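Local coordinates for polyketide synthase (Lyngbya majuscula 19L, PDB 3QIT), which releases the finished chain in curacin A biosynthesis as a decarboxylating thioesterase, leaving a terminal alkene, with sulfate lost in the process, at residues P59-H64 with L79-Q84; G13-L18 with R66-E71; V28-H33 with R87-L92. All blocks are in the same frame, centred on the assembly; numbering follows the deposited sequence.

Contact 1 of 3, residues P59-H64 with L79-Q84; sequences PDLFGH and LTFLAQ
Asp60 meets the helix through its backbone: its carbonyl O accepts a hydrogen bond from Gln84 NE2 at 2.8 Å and is also bonded to Ser67 OG. Its carboxylate turns from the helix to Gly39 N, Arg66 N and a salt bridge with Arg188. Leu61 follows, its CB lying obliquely 3.9 Å from Phe81 CE1, an apolar residue suited to this buried position. Phe62 meets the glutamine twice, with its N and with its ring. Its N donates to Gln84 OE1 (2.9 Å, N-H...O 152°), while its ring takes the same amide over one face: Gln84 CD lies toward the rim of the ring, with the two planes 27° apart, an offset stack. Gln84 reaches the loop because CG is anti to its backbone N (chi1 -177°) and the chain beyond stays extended; one amide thus serves a donor and an acceptor two residues apart. A leucine here would probably leave Phe62 N without its acceptor and cost Asp60 O one of its two hydrogen bonds, with the loop freer to shift. Phe62 O sits at the edge of the Phe81 ring, 3.4 Å from CE1. Gly63, at positive phi, fills the third position of a type II turn closed by His64 N to Leu61 O. His64 ND1 donates to Phe62 O at 3.0 Å, from above the carbonyl plane, and NE2 bonds to Leu36 N, so both nitrogens hold the imidazole near Phe81. The segment carries the start of the Asp-x-x-Gly-x-Gly-x-Ser sequence familiar from alpha/beta hydrolases, in the loop leaving strand 55-59.

Contact 2 of 3, residues G13-L18 with R66-E71; sequences GNQICL and RSSHLE
Asn14 lays its side-chain amide against the methyl CD2 of Leu70, with ND2 3.6 Å from that carbon and the two side chains crossing at about a right angle. The oxygen of that amide, Asn14 OD1, accepts a hydrogen bond from a water at 2.9 Å, which in turn accepts one from Glu71 N, so a polar tip suits this partly exposed end. Ser68 comes next: its OG takes the hydrogen of Gln15 N at 2.7 Å, standing in for a backbone carbonyl, and its own N donates almost straight to Gln15 O (2.9 Å, 172°), in the carbonyl plane. The loop therefore runs roughly antiparallel to strand 14-21 and carries on along the edge that strand 55-59 pairs with in the alpha/beta hydrolase sheet, although it is not itself a regular strand. Ser67, the residue before, repeats the device two residues further along the strand. With OG beside its own backbone N (chi1 -75°), the hydroxyl accepts from Cys17 N at 2.9 Å and is bonded to Asp60 O as well, a buried oxygen gripped twice, for which a small hydroxyl residue is apt. Cys17 CB and SG both lie 4.0 Å from Arg66 CB, while the guanidinium of Arg66 leads off to Arg188 O.

Contact 3 of 3, residues V28-H33 with R87-L92; sequences VVLCIH and RVIQEL
Leu30 projects from its strand against Val88 and Ile89 of the last helical turn and Leu92 just after it. Its CB points at the helix, and CG stands anti to the backbone N (chi1 174°), so that the fork at CG opens close to the helix and the two methyls part company. CD1 goes to Val88, lying 4.2 Å from its CG1 as the two side chains slant across one another. CD2 makes the tighter contact, 3.7 Å from Ile89 CG1, where the side chains meet at about a right angle; it also has Leu92 CD1 4.2 Å away. A branched end whose two methyls can reach three neighbours at once is what leucine offers here. Two residues back on the same face of the strand, Val28 is shorter, and Leu92 makes up the difference: its CD1 comes to 4.0 Å from Val28 CG1. All of this is aliphatic contact, as fits side chains that are almost all buried. Strand 28-32 runs parallel between strands 55-59 and 97-102 in the central sheet, and helix 78-91 is the crossover of a beta-alpha-beta unit joining those two flanking strands, so it packs over the strand they enclose.

How the contacts relate
From the N terminus, strand 14-21 is joined by contact 2 to residues 66-71, closing a loop of 47 residues that takes in strands 28-32 and 55-59. Contact 3 starts inside that loop, at 28-33, and ends beyond it at 87-92, closing 53 residues, so contacts 2 and 3 cross. Contact 1, from 59-64 to 79-84, closes a short loop of 14; it also crosses contact 2 but nests within contact 3, sharing helix 78-91 with it. The segments touch: Gly63 N meets Ser68 O, Leu61 N meets His33 NE2, and Leu18 packs on Val88. Together they tie one helix and the loop leaving strand 55-59 to strands 14-21 and 28-32, and contacts 1 and 2 also touch the second subunit.

Contact 1 of 3, residues P59-H64 with L79-Q84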
# COMPACT_ATOMS: atom_id res chain seq x y z
N PRO B 59 1.13 -16.45 12.89
CA PRO B 59 0.86 -16.34 11.44
C PRO B 59 2.14 -16.09 10.69
O PRO B 59 3.05 -15.40 11.20
CB PRO B 59 -0.03 -15.10 11.33
CG PRO B 59 0.23 -14.33 12.56
CD PRO B 59 0.56 -15.30 13.64
N ASP B 60 2.23 -16.64 9.48
CA ASP B 60 3.26 -16.20 8.54
C ASP B 60 2.75 -14.88 7.93
O ASP B 60 1.64 -14.82 7.37
CB ASP B 60 3.43 -17.22 7.40
CG ASP B 60 4.13 -18.52 7.81
OD1 ASP B 60 5.06 -18.53 8.64
OD2 ASP B 60 3.74 -19.58 7.26
N LEU B 61 3.54 -13.83 7.98
CA LEU B 61 3.16 -12.59 7.29
C LEU B 61 3.12 -12.85 5.79
O LEU B 61 3.82 -13.76 5.32
CB LEU B 61 4.12 -11.47 7.66
CG LEU B 61 4.12 -11.05 9.14
CD1 LEU B 61 5.21 -10.00 9.37
CD2 LEU B 61 2.72 -10.53 9.56
N PHE B 62 2.31 -12.11 5.03
CA PHE B 62 2.27 -12.33 3.57
C PHE B 62 3.67 -12.24 2.99
O PHE B 62 4.50 -11.44 3.45
CB PHE B 62 1.35 -11.34 2.85
CG PHE B 62 -0.14 -11.63 3.02
CD1 PHE B 62 -0.66 -12.89 2.73
CD2 PHE B 62 -0.99 -10.62 3.44
CE1 PHE B 62 -2.07 -13.14 2.90
CE2 PHE B 62 -2.37 -10.86 3.59
CZ PHE B 62 -2.90 -12.12 3.32
N GLY B 63 3.94 -13.10 2.01
CA GLY B 63 5.28 -13.20 1.42
C GLY B 63 6.31 -13.98 2.22
O GLY B 63 7.43 -14.15 1.77
N HIS B 64 5.94 -14.45 3.42
CA HIS B 64 6.87 -15.15 4.31
C HIS B 64 6.34 -16.56 4.55
O HIS B 64 5.14 -16.81 4.42
CB HIS B 64 6.91 -14.47 5.69
CG HIS B 64 7.53 -13.10 5.69
ND1 HIS B 64 6.91 -11.99 5.15
CD2 HIS B 64 8.71 -12.67 6.19
CE1 HIS B 64 7.69 -10.93 5.31
NE2 HIS B 64 8.79 -11.32 5.93
N LEU B 79 0.59 -1.32 6.35
CA LEU B 79 -0.89 -1.34 6.45
C LEU B 79 -1.46 -2.71 6.05
O LEU B 79 -2.34 -3.25 6.72
CB LEU B 79 -1.54 -0.23 5.61
CG LEU B 79 -3.08 -0.16 5.71
CD1 LEU B 79 -3.55 0.27 7.11
CD2 LEU B 79 -3.67 0.78 4.66
N THR B 80 -0.98 -3.27 4.94
CA THR B 80 -1.33 -4.64 4.56
C THR B 80 -1.03 -5.64 5.67
O THR B 80 -1.90 -6.44 6.03
CB THR B 80 -0.62 -5.06 3.27
OG1 THR B 80 -1.15 -4.29 2.18
CG2 THR B 80 -0.81 -6.56 3.01
N PHE B 81 0.18 -5.61 6.24
CA PHE B 81 0.46 -6.53 7.36
C PHE B 81 -0.45 -6.28 8.56
O PHE B 81 -0.86 -7.23 9.25
CB PHE B 81 1.93 -6.45 7.80
CG PHE B 81 2.91 -6.93 6.74
CD1 PHE B 81 2.69 -8.11 6.03
CD2 PHE B 81 4.10 -6.23 6.51
CE1 PHE B 81 3.58 -8.56 5.08
CE2 PHE B 81 5.01 -6.67 5.54
CZ PHE B 81 4.76 -7.85 4.82
N LEU B 82 -0.75 -5.01 8.84
CA LEU B 82 -1.65 -4.70 9.95
C LEU B 82 -3.05 -5.25 9.70
O LEU B 82 -3.67 -5.81 10.60
CB LEU B 82 -1.71 -3.20 10.20
CG LEU B 82 -0.48 -2.67 10.92
CD1 LEU B 82 -0.56 -1.15 11.02
CD2 LEU B 82 -0.34 -3.32 12.30
N ALA B 83 -3.54 -5.10 8.47
CA ALA B 83 -4.86 -5.63 8.14
C ALA B 83 -4.88 -7.16 8.26
O ALA B 83 -5.90 -7.75 8.63
CB ALA B 83 -5.28 -5.18 6.69
N GLN B 84 -3.78 -7.80 7.86
CA GLN B 84 -3.64 -9.24 7.95
C GLN B 84 -3.71 -9.67 9.42
O GLN B 84 -4.40 -10.63 9.74
CB GLN B 84 -2.28 -9.68 7.35
CG GLN B 84 -2.08 -11.20 7.34
CD GLN B 84 -0.64 -11.63 7.02
OE1 GLN B 84 0.22 -10.82 6.62
NE2 GLN B 84 -0.39 -12.92 7.19

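Contact 2 of 3, residues G13-L18 with R66-E71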
# COMPACT_ATOMS: atom_id res chain seq x y z
N GLY B 13 -8.16 -12.50 -1.17
CA GLY B 13 -7.77 -13.29 -2.34
C GLY B 13 -6.47 -14.04 -2.14
O GLY B 13 -5.95 -14.63 -3.07
N ASN B 14 -5.97 -14.05 -0.90
CA ASN B 14 -4.68 -14.67 -0.61
C ASN B 14 -4.86 -15.66 0.53
O ASN B 14 -5.96 -15.77 1.07
CB ASN B 14 -3.70 -13.59 -0.20
CG ASN B 14 -3.34 -12.68 -1.35
OD1 ASN B 14 -2.63 -13.10 -2.25
ND2 ASN B 14 -3.80 -11.44 -1.31
N GLN B 15 -3.80 -16.37 0.88
CA GLN B 15 -3.92 -17.38 1.96
C GLN B 15 -2.97 -17.03 3.07
O GLN B 15 -1.78 -16.79 2.84
CB GLN B 15 -3.59 -18.76 1.39
CG GLN B 15 -4.59 -19.22 0.32
CD GLN B 15 -5.93 -19.58 0.91
OE1 GLN B 15 -6.00 -20.07 2.03
NE2 GLN B 15 -7.02 -19.33 0.16
N ILE B 16 -3.49 -17.01 4.30
CA ILE B 16 -2.64 -16.78 5.47
C ILE B 16 -2.39 -18.14 6.12
O ILE B 16 -3.32 -18.81 6.49
CB ILE B 16 -3.37 -15.90 6.50
CG1 ILE B 16 -3.68 -14.51 5.90
CG2 ILE B 16 -2.51 -15.74 7.79
CD1 ILE B 16 -4.66 -13.69 6.77
N CYS B 17 -1.12 -18.50 6.32
CA CYS B 17 -0.81 -19.73 7.07
C CYS B 17 -0.73 -19.39 8.55
O CYS B 17 0.05 -18.51 8.95
CB CYS B 17 0.55 -20.30 6.63
SG CYS B 17 0.89 -21.88 7.52
N LEU B 18 -1.51 -20.10 9.38
CA LEU B 18 -1.40 -19.94 10.84
C LEU B 18 -0.64 -21.13 11.41
O LEU B 18 -1.13 -22.25 11.32
CB LEU B 18 -2.80 -19.90 11.46
CG LEU B 18 -3.72 -18.75 11.07
CD1 LEU B 18 -5.04 -18.86 11.87
CD2 LEU B 18 -3.07 -17.42 11.32
N ARG B 66 4.80 -19.98 4.69
CA ARG B 66 3.83 -20.59 3.76
C ARG B 66 2.62 -19.73 3.39
O ARG B 66 1.71 -20.20 2.70
CB ARG B 66 3.36 -21.95 4.33
CG ARG B 66 4.47 -23.00 4.47
CD ARG B 66 4.82 -23.60 3.11
NE ARG B 66 6.02 -24.44 3.14
CZ ARG B 66 6.05 -25.73 3.45
NH1 ARG B 66 4.94 -26.38 3.83
NH2 ARG B 66 7.20 -26.39 3.39
N SER B 67 2.62 -18.45 3.80
CA SER B 67 1.56 -17.56 3.37
C SER B 67 1.76 -17.14 1.90
O SER B 67 2.88 -17.20 1.37
CB SER B 67 1.45 -16.29 4.24
OG SER B 67 0.86 -16.60 5.48
N SER B 68 0.66 -16.75 1.24
CA SER B 68 0.72 -16.30 -0.16
C SER B 68 1.72 -15.20 -0.40
O SER B 68 1.95 -14.34 0.46
CB SER B 68 -0.64 -15.75 -0.61
OG SER B 68 -1.59 -16.75 -0.55
N HIS B 69 2.29 -15.21 -1.60
CA HIS B 69 3.02 -14.02 -2.08
C HIS B 69 1.99 -13.08 -2.70
O HIS B 69 1.02 -13.53 -3.34
CB HIS B 69 4.05 -14.41 -3.14
CG HIS B 69 5.14 -15.30 -2.63
ND1 HIS B 69 6.26 -15.60 -3.37
CD2 HIS B 69 5.28 -15.94 -1.45
CE1 HIS B 69 7.05 -16.39 -2.66
NE2 HIS B 69 6.47 -16.63 -1.50
N LEU B 70 2.23 -11.77 -2.52
CA LEU B 70 1.33 -10.77 -3.08
C LEU B 70 1.78 -10.47 -4.51
O LEU B 70 2.89 -9.97 -4.73
CB LEU B 70 1.28 -9.52 -2.20
CG LEU B 70 0.94 -9.83 -0.72
CD1 LEU B 70 0.88 -8.55 0.12
CD2 LEU B 70 -0.40 -10.59 -0.64
N GLU B 71 0.90 -10.76 -5.47
CA GLU B 71 1.27 -10.70 -6.89
C GLU B 71 1.53 -9.29 -7.35
O GLU B 71 2.25 -9.05 -8.31
CB GLU B 71 0.19 -11.29 -7.79
CG GLU B 71 0.05 -12.80 -7.74
CD GLU B 71 -0.90 -13.27 -8.82
OE1 GLU B 71 -2.09 -13.45 -8.51
OE2 GLU B 71 -0.47 -13.41 -9.98
O HOH W 1 -1.76 -11.80 -4.65

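Contact 3 of 3, residues V28-H33 with R87-L92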
# COMPACT_ATOMS: atom_id res chain seq x y z
N VAL B 28 -5.02 -17.98 24.21
CA VAL B 28 -4.15 -17.74 23.05
C VAL B 28 -2.95 -16.86 23.38
O VAL B 28 -3.08 -15.82 24.03
CB VAL B 28 -4.95 -17.14 21.88
CG1 VAL B 28 -3.99 -16.66 20.74
CG2 VAL B 28 -5.99 -18.15 21.36
N VAL B 29 -1.79 -17.26 22.87
CA VAL B 29 -0.63 -16.37 22.75
C VAL B 29 -0.42 -16.15 21.25
O VAL B 29 -0.12 -17.09 20.52
CB VAL B 29 0.64 -16.96 23.37
CG1 VAL B 29 1.84 -15.99 23.27
CG2 VAL B 29 0.41 -17.29 24.87
N LEU B 30 -0.61 -14.91 20.82
CA LEU B 30 -0.46 -14.57 19.41
C LEU B 30 0.94 -13.95 19.22
O LEU B 30 1.25 -12.93 19.83
CB LEU B 30 -1.57 -13.62 18.98
CG LEU B 30 -1.49 -13.02 17.55
CD1 LEU B 30 -1.53 -14.15 16.52
CD2 LEU B 30 -2.68 -12.11 17.35
N CYS B 31 1.76 -14.55 18.35
CA CYS B 31 3.17 -14.16 18.16
C CYS B 31 3.37 -13.68 16.72
O CYS B 31 2.99 -14.37 15.77
CB CYS B 31 4.11 -15.35 18.35
SG CYS B 31 3.95 -16.11 20.01
N ILE B 32 3.99 -12.51 16.57
CA ILE B 32 4.23 -11.90 15.25
C ILE B 32 5.74 -11.86 14.99
O ILE B 32 6.50 -11.15 15.70
CB ILE B 32 3.62 -10.45 15.16
CG1 ILE B 32 2.16 -10.41 15.67
CG2 ILE B 32 3.73 -9.89 13.72
CD1 ILE B 32 1.19 -11.28 14.87
N HIS B 33 6.19 -12.63 14.00
CA HIS B 33 7.61 -12.68 13.61
C HIS B 33 8.08 -11.39 12.91
O HIS B 33 7.28 -10.56 12.55
CB HIS B 33 7.91 -13.91 12.72
CG HIS B 33 7.27 -13.87 11.36
ND1 HIS B 33 7.80 -13.13 10.33
CD2 HIS B 33 6.17 -14.47 10.85
CE1 HIS B 33 7.06 -13.27 9.24
NE2 HIS B 33 6.06 -14.08 9.53
N ARG B 87 -7.21 -9.29 10.73
CA ARG B 87 -8.00 -10.43 10.25
C ARG B 87 -7.78 -11.70 11.09
O ARG B 87 -8.74 -12.41 11.41
CB ARG B 87 -7.70 -10.71 8.77
CG ARG B 87 -8.45 -11.90 8.20
CD ARG B 87 -9.96 -11.62 8.22
NE ARG B 87 -10.73 -12.76 7.74
CZ ARG B 87 -11.18 -13.75 8.52
NH1 ARG B 87 -10.93 -13.73 9.83
NH2 ARG B 87 -11.88 -14.74 8.00
N VAL B 88 -6.52 -11.98 11.44
CA VAL B 88 -6.18 -13.14 12.27
C VAL B 88 -6.85 -13.03 13.64
O VAL B 88 -7.44 -14.00 14.14
CB VAL B 88 -4.64 -13.29 12.45
CG1 VAL B 88 -4.35 -14.39 13.46
CG2 VAL B 88 -3.96 -13.63 11.10
N ILE B 89 -6.80 -11.84 14.23
CA ILE B 89 -7.46 -11.62 15.54
C ILE B 89 -8.96 -11.88 15.46
O ILE B 89 -9.54 -12.53 16.35
CB ILE B 89 -7.16 -10.23 16.10
CG1 ILE B 89 -5.70 -10.16 16.49
CG2 ILE B 89 -8.04 -9.95 17.36
CD1 ILE B 89 -5.16 -8.76 16.65
N GLN B 90 -9.58 -11.41 14.38
CA GLN B 90 -11.01 -11.63 14.18
C GLN B 90 -11.35 -13.12 14.12
O GLN B 90 -12.47 -13.52 14.44
CB GLN B 90 -11.55 -10.91 12.93
CG GLN B 90 -11.29 -9.39 12.82
CD GLN B 90 -11.49 -8.60 14.11
OE1 GLN B 90 -12.58 -8.60 14.70
NE2 GLN B 90 -10.44 -7.90 14.54
N GLU B 91 -10.38 -13.93 13.73
CA GLU B 91 -10.56 -15.37 13.60
C GLU B 91 -10.40 -16.10 14.94
O GLU B 91 -10.89 -17.22 15.11
CB GLU B 91 -9.60 -15.94 12.55
CG GLU B 91 -9.92 -17.35 12.05
CD GLU B 91 -11.16 -17.44 11.17
OE1 GLU B 91 -11.80 -16.41 10.86
OE2 GLU B 91 -11.51 -18.59 10.79
N LEU B 92 -9.72 -15.46 15.90
CA LEU B 92 -9.44 -16.07 17.20
C LEU B 92 -10.61 -15.86 18.14
O LEU B 92 -11.49 -15.04 17.86
CB LEU B 92 -8.12 -15.52 17.79
CG LEU B 92 -6.89 -15.82 16.93
CD1 LEU B 92 -5.64 -15.11 17.49
CD2 LEU B 92 -6.64 -17.34 16.79